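Local structure of N-acetylgalactosaminyltransferase 7 (Homo sapiens, 6IWR) at residues 165-168 with 169-173; 196-199 with 200-204. The protein is a member of the polypeptide GalNAc-transferase family that pairs a GT-A type glycosyltransferase domain with a ricin-type beta-trefoil lectin domain. One frame throughout, in Å; residues are numbered along the deposited sequence.

Contact 1 of 2, residues 165-168 with 169-173; sequences RTVH and SVIKR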
ATOM      1  N   ARG A 165      13.570 -24.085 -13.711  1.00 24.83           N
ATOM      2  CA  ARG A 165      13.326 -24.980 -12.583  1.00 27.02           C
ATOM      3  C   ARG A 165      11.949 -25.621 -12.691  1.00 26.94           C
ATOM      4  O   ARG A 165      11.776 -26.788 -12.317  1.00 26.93           O
ATOM      5  CB  ARG A 165      13.490 -24.243 -11.254  1.00 27.30           C
ATOM      6  CG  ARG A 165      13.326 -25.130  -9.998  1.00 29.86           C
ATOM      7  CD  ARG A 165      14.152 -24.623  -8.775  1.00 26.11           C
ATOM      8  NE  ARG A 165      13.986 -23.184  -8.599  1.00 30.44           N
ATOM      9  CZ  ARG A 165      14.952 -22.277  -8.670  1.00 30.48           C
ATOM     10  NH1 ARG A 165      14.635 -20.994  -8.524  1.00 34.79           N
ATOM     11  NH2 ARG A 165      16.221 -22.628  -8.860  1.00 26.78           N
ATOM     12  N   THR A 166      10.959 -24.887 -13.216  1.00 26.70           N
ATOM     13  CA  THR A 166       9.664 -25.503 -13.486  1.00 25.59           C
ATOM     14  C   THR A 166       9.846 -26.734 -14.363  1.00 28.72           C
ATOM     15  O   THR A 166       9.420 -27.845 -14.018  1.00 28.36           O
ATOM     16  CB  THR A 166       8.740 -24.523 -14.202  1.00 29.73           C
ATOM     17  OG1 THR A 166       8.769 -23.243 -13.565  1.00 33.26           O
ATOM     18  CG2 THR A 166       7.312 -25.065 -14.229  1.00 25.74           C
ATOM     19  N   VAL A 167      10.500 -26.523 -15.511  1.00 23.47           N
ATOM     20  CA  VAL A 167      10.747 -27.582 -16.475  1.00 26.12           C
ATOM     21  C   VAL A 167      11.589 -28.690 -15.858  1.00 27.72           C
ATOM     22  O   VAL A 167      11.249 -29.878 -15.953  1.00 26.38           O
ATOM     23  CB  VAL A 167      11.407 -26.994 -17.741  1.00 29.43           C
ATOM     24  CG1 VAL A 167      11.907 -28.112 -18.660  1.00 28.69           C
ATOM     25  CG2 VAL A 167      10.412 -26.095 -18.494  1.00 27.82           C
ATOM     26  N   HIS A 168      12.726 -28.330 -15.256  1.00 27.40           N
ATOM     27  CA  HIS A 168      13.543 -29.350 -14.604  1.00 27.62           C
ATOM     28  C   HIS A 168      12.692 -30.163 -13.638  1.00 28.92           C
ATOM     29  O   HIS A 168      12.714 -31.400 -13.649  1.00 30.08           O
ATOM     30  CB  HIS A 168      14.734 -28.715 -13.866  1.00 23.47           C
ATOM     31  CG  HIS A 168      15.937 -28.484 -14.732  1.00 25.81           C
ATOM     32  ND1 HIS A 168      17.063 -29.278 -14.682  1.00 26.06           N
ATOM     33  CD2 HIS A 168      16.191 -27.536 -15.667  1.00 27.18           C
ATOM     34  CE1 HIS A 168      17.954 -28.834 -15.551  1.00 26.64           C
ATOM     35  NE2 HIS A 168      17.454 -27.774 -16.159  1.00 24.96           N
ATOM     36  N   SER A 169      11.902 -29.477 -12.818  1.00 29.54           N
ATOM     37  CA  SER A 169      11.069 -30.167 -11.847  1.00 23.56           C
ATOM     38  C   SER A 169      10.122 -31.148 -12.536  1.00 25.41           C
ATOM     39  O   SER A 169       9.993 -32.297 -12.104  1.00 25.73           O
ATOM     40  CB  SER A 169      10.337 -29.122 -11.004  1.00 23.06           C
ATOM     41  OG  SER A 169       8.937 -29.252 -11.042  1.00 27.90           O
ATOM     42  N   VAL A 170       9.486 -30.730 -13.638  1.00 28.11           N
ATOM     43  CA  VAL A 170       8.567 -31.613 -14.366  1.00 27.97           C
ATOM     44  C   VAL A 170       9.310 -32.819 -14.929  1.00 29.05           C
ATOM     45  O   VAL A 170       8.853 -33.971 -14.812  1.00 23.50           O
ATOM     46  CB  VAL A 170       7.847 -30.840 -15.485  1.00 28.44           C
ATOM     47  CG1 VAL A 170       7.116 -31.821 -16.406  1.00 23.48           C
ATOM     48  CG2 VAL A 170       6.898 -29.806 -14.901  1.00 24.26           C
ATOM     49  N   ILE A 171      10.463 -32.570 -15.559  1.00 25.87           N
ATOM     50  CA  ILE A 171      11.315 -33.656 -16.022  1.00 23.83           C
ATOM     51  C   ILE A 171      11.714 -34.558 -14.851  1.00 27.58           C
ATOM     52  O   ILE A 171      11.684 -35.790 -14.954  1.00 28.70           O
ATOM     53  CB  ILE A 171      12.534 -33.066 -16.754  1.00 26.57           C
ATOM     54  CG1 ILE A 171      12.070 -32.216 -17.942  1.00 27.79           C
ATOM     55  CG2 ILE A 171      13.487 -34.158 -17.199  1.00 19.98           C
ATOM     56  CD1 ILE A 171      12.376 -32.832 -19.289  1.00 30.15           C
ATOM     57  N   LYS A 172      12.030 -33.971 -13.697  1.00 23.52           N
ATOM     58  CA  LYS A 172      12.575 -34.796 -12.620  1.00 25.61           C
ATOM     59  C   LYS A 172      11.536 -35.741 -12.026  1.00 24.05           C
ATOM     60  O   LYS A 172      11.853 -36.886 -11.708  1.00 27.20           O
ATOM     61  CB  LYS A 172      13.181 -33.934 -11.521  1.00 21.76           C
ATOM     62  CG  LYS A 172      14.088 -34.730 -10.616  1.00 21.61           C
ATOM     63  CD  LYS A 172      14.904 -33.839  -9.693  1.00 27.02           C
ATOM     64  CE  LYS A 172      15.812 -34.637  -8.794  1.00 27.17           C
ATOM     65  NZ  LYS A 172      16.364 -33.787  -7.708  1.00 28.62           N
ATOM     66  N   ARG A 173      10.306 -35.292 -11.832  1.00 25.30           N
ATOM     67  CA  ARG A 173       9.377 -36.060 -11.016  1.00 25.34           C
ATOM     68  C   ARG A 173       8.256 -36.688 -11.828  1.00 25.36           C
ATOM     69  O   ARG A 173       7.271 -37.175 -11.257  1.00 31.22           O
ATOM     70  CB  ARG A 173       8.817 -35.179  -9.909  1.00 26.02           C
ATOM     71  CG  ARG A 173       9.914 -34.438  -9.196  1.00 22.79           C
ATOM     72  CD  ARG A 173       9.403 -33.751  -7.981  1.00 25.17           C
ATOM     73  NE  ARG A 173      10.529 -33.323  -7.162  1.00 28.80           N
ATOM     74  CZ  ARG A 173      11.043 -32.097  -7.149  1.00 29.86           C
ATOM     75  NH1 ARG A 173      12.080 -31.834  -6.368  1.00 32.74           N
ATOM     76  NH2 ARG A 173      10.524 -31.140  -7.903  1.00 28.70           N
TER
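Val167 and Ile171, one helical turn apart, lie side by side and point the same way, with CG1 of Val167 4.2 Å from CG1 of Ile171. In Val167 that methyl is turned anti to the backbone N (chi1 170°), on the side of its own carbonyl. The Ile171 CG1 also rests against the Val167 carbonyl, whose O accepts the Ile171 N at 2.8 Å in an almost straight N-H...O bond. The tight side rests on buried Val167 and Val170, which pack on Ile153 of strand 149-155 and on Leu184 and Ile182 of strand 179-186; Trp205 touches Val167 and the partly exposed Ile171. Ser169 is buried too; its OG makes a weak bond to Thr166 O at 3.3 Å, but its stronger partner is the backbone N of Val246. The other flank, with His168 and Lys172, is partly open to solvent. Here Lys172 N binds His168 O at 2.7 Å. Backbone bonds are thus common to both flanks, and only the side-chain chemistry divides: aliphatic inside, polar and charged outside, where His168 ND1 and extended Lys172 tie the helix to Asp126 and Glu81 before it, and His168 NE2 to Tyr201 after it.

Contact 2 of 2, residues 196-199 with 200-204; sequences EKLD and EYIKL
Leu198, on helix 197-201, lies alongside Ile202 one turn on, both side chains pointing the same way, with its CD1 set against Ile202 CG1; the modelled separation of these two carbons is too short to be trusted. The leucine CG is anti to the backbone N (chi1 -177°), which puts it beside the carbonyl carbon, on the side where Ile202 follows. Beneath this overlap the Ile202 N donates to Leu198 O at 3.1 Å, so one residue pair is joined through both backbone and side chain. The two are the buried part of the contact: Leu198 reaches Leu163 and Ile202 reaches Met164, both on helix 160-173, while Ile202 also touches Val209 of strand 209-213.

At the amino end, Glu196 occupies the N-cap. Its backbone N donates to Asp199 OD2 at 3.2 Å, arriving on the anti side of that oxygen and 35° out of the carboxylate plane; this is the half of a capping box supplied by the third residue of the helix. The other oxygen, OD1, forms a salt bridge with Arg213, which would favour a charged carboxylate. Tyr201 meets the ring of Trp160 edge-to-face, and its OH has a probable hydrogen-bond partner in His168; Lys197 makes a cation-pi contact with the same tryptophan. Along the exposed side, extended Lys203 places NZ 2.7 Å from OE2 of Glu200, which bends at chi2, in a salt bridge that comes from above the carboxylate plane. There the backbone tightens into 3-10 turns, with Leu204 N bonded to Tyr201 O at 2.7 Å. A short amphipathic helix of this kind, linking parallel strands 179-186 and 209-213, is the connecting element of a beta-alpha-beta crossover in the Rossmann-like part of the GT-A fold.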
ATOM      1  N   GLU A 196      17.061 -17.591 -28.077  1.00 38.26           N
ATOM      2  CA  GLU A 196      18.371 -18.034 -28.535  1.00 43.56           C
ATOM      3  C   GLU A 196      19.131 -18.724 -27.447  1.00 38.23           C
ATOM      4  O   GLU A 196      19.480 -19.870 -27.589  1.00 41.98           O
ATOM      5  CB  GLU A 196      19.205 -16.877 -29.063  1.00 37.79           C
ATOM      6  CG  GLU A 196      18.962 -16.530 -30.512  1.00 41.86           C
ATOM      7  CD  GLU A 196      18.422 -15.130 -30.673  1.00 58.06           C
ATOM      8  OE1 GLU A 196      18.570 -14.337 -29.734  1.00 56.17           O
ATOM      9  OE2 GLU A 196      17.847 -14.815 -31.729  1.00 65.13           O
ATOM     10  N   LYS A 197      19.354 -18.045 -26.338  1.00 37.62           N
ATOM     11  CA  LYS A 197      19.955 -18.696 -25.202  1.00 31.51           C
ATOM     12  C   LYS A 197      18.997 -19.788 -24.801  1.00 33.72           C
ATOM     13  O   LYS A 197      19.400 -20.882 -24.487  1.00 32.41           O
ATOM     14  CB  LYS A 197      20.169 -17.711 -24.066  1.00 31.25           C
ATOM     15  CG  LYS A 197      20.314 -18.359 -22.709  1.00 29.38           C
ATOM     16  CD  LYS A 197      20.372 -17.318 -21.620  1.00 30.63           C
ATOM     17  CE  LYS A 197      20.672 -17.924 -20.261  1.00 35.02           C
ATOM     18  NZ  LYS A 197      21.842 -18.828 -20.267  1.00 38.19           N
ATOM     19  N   LEU A 198      17.711 -19.479 -24.853  1.00 41.88           N
ATOM     20  CA  LEU A 198      16.669 -20.450 -24.593  1.00 33.76           C
ATOM     21  C   LEU A 198      16.570 -21.542 -25.641  1.00 37.40           C
ATOM     22  O   LEU A 198      16.514 -22.704 -25.307  1.00 35.51           O
ATOM     23  CB  LEU A 198      15.334 -19.728 -24.454  1.00 33.55           C
ATOM     24  CG  LEU A 198      14.050 -20.463 -24.105  1.00 32.46           C
ATOM     25  CD1 LEU A 198      14.341 -21.870 -23.673  1.00 36.66           C
ATOM     26  CD2 LEU A 198      13.328 -19.735 -23.001  1.00 36.64           C
ATOM     27  N   ASP A 199      16.601 -21.167 -26.912  1.00 38.99           N
ATOM     28  CA  ASP A 199      16.569 -22.151 -27.990  1.00 33.82           C
ATOM     29  C   ASP A 199      17.724 -23.125 -27.876  1.00 36.22           C
ATOM     30  O   ASP A 199      17.541 -24.337 -28.017  1.00 38.22           O
ATOM     31  CB  ASP A 199      16.614 -21.457 -29.336  1.00 31.66           C
ATOM     32  CG  ASP A 199      15.338 -20.800 -29.662  1.00 36.03           C
ATOM     33  OD1 ASP A 199      14.315 -21.510 -29.703  1.00 41.67           O
ATOM     34  OD2 ASP A 199      15.349 -19.576 -29.861  1.00 41.59           O
ATOM     35  N   GLU A 200      18.919 -22.613 -27.586  1.00 34.66           N
ATOM     36  CA  GLU A 200      20.095 -23.471 -27.541  1.00 35.83           C
ATOM     37  C   GLU A 200      20.100 -24.351 -26.291  1.00 37.79           C
ATOM     38  O   GLU A 200      20.338 -25.565 -26.380  1.00 41.84           O
ATOM     39  CB  GLU A 200      21.356 -22.617 -27.630  1.00 35.98           C
ATOM     40  CG  GLU A 200      22.478 -23.270 -28.417  1.00 47.45           C
ATOM     41  CD  GLU A 200      22.110 -23.515 -29.864  1.00 50.87           C
ATOM     42  OE1 GLU A 200      21.384 -22.682 -30.466  1.00 55.22           O
ATOM     43  OE2 GLU A 200      22.554 -24.554 -30.393  1.00 51.71           O
ATOM     44  N   TYR A 201      19.813 -23.769 -25.120  1.00 31.85           N
ATOM     45  CA  TYR A 201      19.771 -24.556 -23.883  1.00 32.32           C
ATOM     46  C   TYR A 201      18.841 -25.756 -24.023  1.00 30.78           C
ATOM     47  O   TYR A 201      19.197 -26.897 -23.706  1.00 33.09           O
ATOM     48  CB  TYR A 201      19.304 -23.674 -22.719  1.00 33.09           C
ATOM     49  CG  TYR A 201      19.203 -24.423 -21.398  1.00 33.11           C
ATOM     50  CD1 TYR A 201      20.339 -24.592 -20.600  1.00 28.84           C
ATOM     51  CD2 TYR A 201      18.002 -24.984 -20.963  1.00 21.21           C
ATOM     52  CE1 TYR A 201      20.290 -25.275 -19.406  1.00 25.80           C
ATOM     53  CE2 TYR A 201      17.943 -25.658 -19.762  1.00 28.10           C
ATOM     54  CZ  TYR A 201      19.105 -25.800 -18.984  1.00 29.56           C
ATOM     55  OH  TYR A 201      19.085 -26.479 -17.785  1.00 27.86           O
ATOM     56  N   ILE A 202      17.638 -25.502 -24.504  1.00 33.96           N
ATOM     57  CA  ILE A 202      16.520 -26.430 -24.566  1.00 29.92           C
ATOM     58  C   ILE A 202      16.890 -27.709 -25.307  1.00 33.70           C
ATOM     59  O   ILE A 202      16.242 -28.744 -25.129  1.00 32.87           O
ATOM     60  CB  ILE A 202      15.345 -25.676 -25.208  1.00 29.04           C
ATOM     61  CG1 ILE A 202      14.537 -25.045 -24.103  1.00 34.69           C
ATOM     62  CG2 ILE A 202      14.501 -26.534 -26.088  1.00 29.74           C
ATOM     63  CD1 ILE A 202      14.376 -25.963 -22.973  1.00 36.13           C
ATOM     64  N   LYS A 203      17.943 -27.649 -26.135  1.00 31.12           N
ATOM     65  CA  LYS A 203      18.454 -28.847 -26.793  1.00 29.81           C
ATOM     66  C   LYS A 203      18.886 -29.901 -25.781  1.00 30.92           C
ATOM     67  O   LYS A 203      19.033 -31.077 -26.133  1.00 32.34           O
ATOM     68  CB  LYS A 203      19.606 -28.470 -27.738  1.00 23.79           C
ATOM     69  CG  LYS A 203      19.117 -27.760 -29.009  1.00 30.88           C
ATOM     70  CD  LYS A 203      20.212 -27.416 -29.992  1.00 34.72           C
ATOM     71  CE  LYS A 203      19.783 -26.288 -30.915  1.00 36.83           C
ATOM     72  NZ  LYS A 203      20.806 -25.891 -31.926  1.00 40.08           N
ATOM     73  N   LEU A 204      19.059 -29.499 -24.521  1.00 31.80           N
ATOM     74  CA  LEU A 204      19.429 -30.410 -23.442  1.00 31.93           C
ATOM     75  C   LEU A 204      18.575 -31.675 -23.409  1.00 28.99           C
ATOM     76  O   LEU A 204      19.044 -32.731 -22.978  1.00 35.38           O
ATOM     77  CB  LEU A 204      19.314 -29.651 -22.120  1.00 28.51           C
ATOM     78  CG  LEU A 204      19.971 -30.122 -20.830  1.00 31.82           C
ATOM     79  CD1 LEU A 204      18.977 -29.900 -19.688  1.00 29.01           C
ATOM     80  CD2 LEU A 204      20.463 -31.564 -20.885  1.00 25.86           C
TER

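Overall arrangement
Both contacts are local, each joining successive turns of a helix that connects parallel strands of the mixed sheet in the GT-A domain, and strand 179-186 belongs to both beta-alpha-beta units. Contact 1 is mainly core: it sits on the longer helix 160-173, its centre about 24 Å from the chain centre. Contact 2, about 32 Å from it, has half its touching residues exposed and relies on capping, one exposed ion pair and a salt bridge to Arg213 around a single aliphatic pair. Their centres are about 16 Å apart, and the helices meet through a probable hydrogen bond of 2.6 Å between His168 NE2 and Tyr201 OH, two partly exposed side chains.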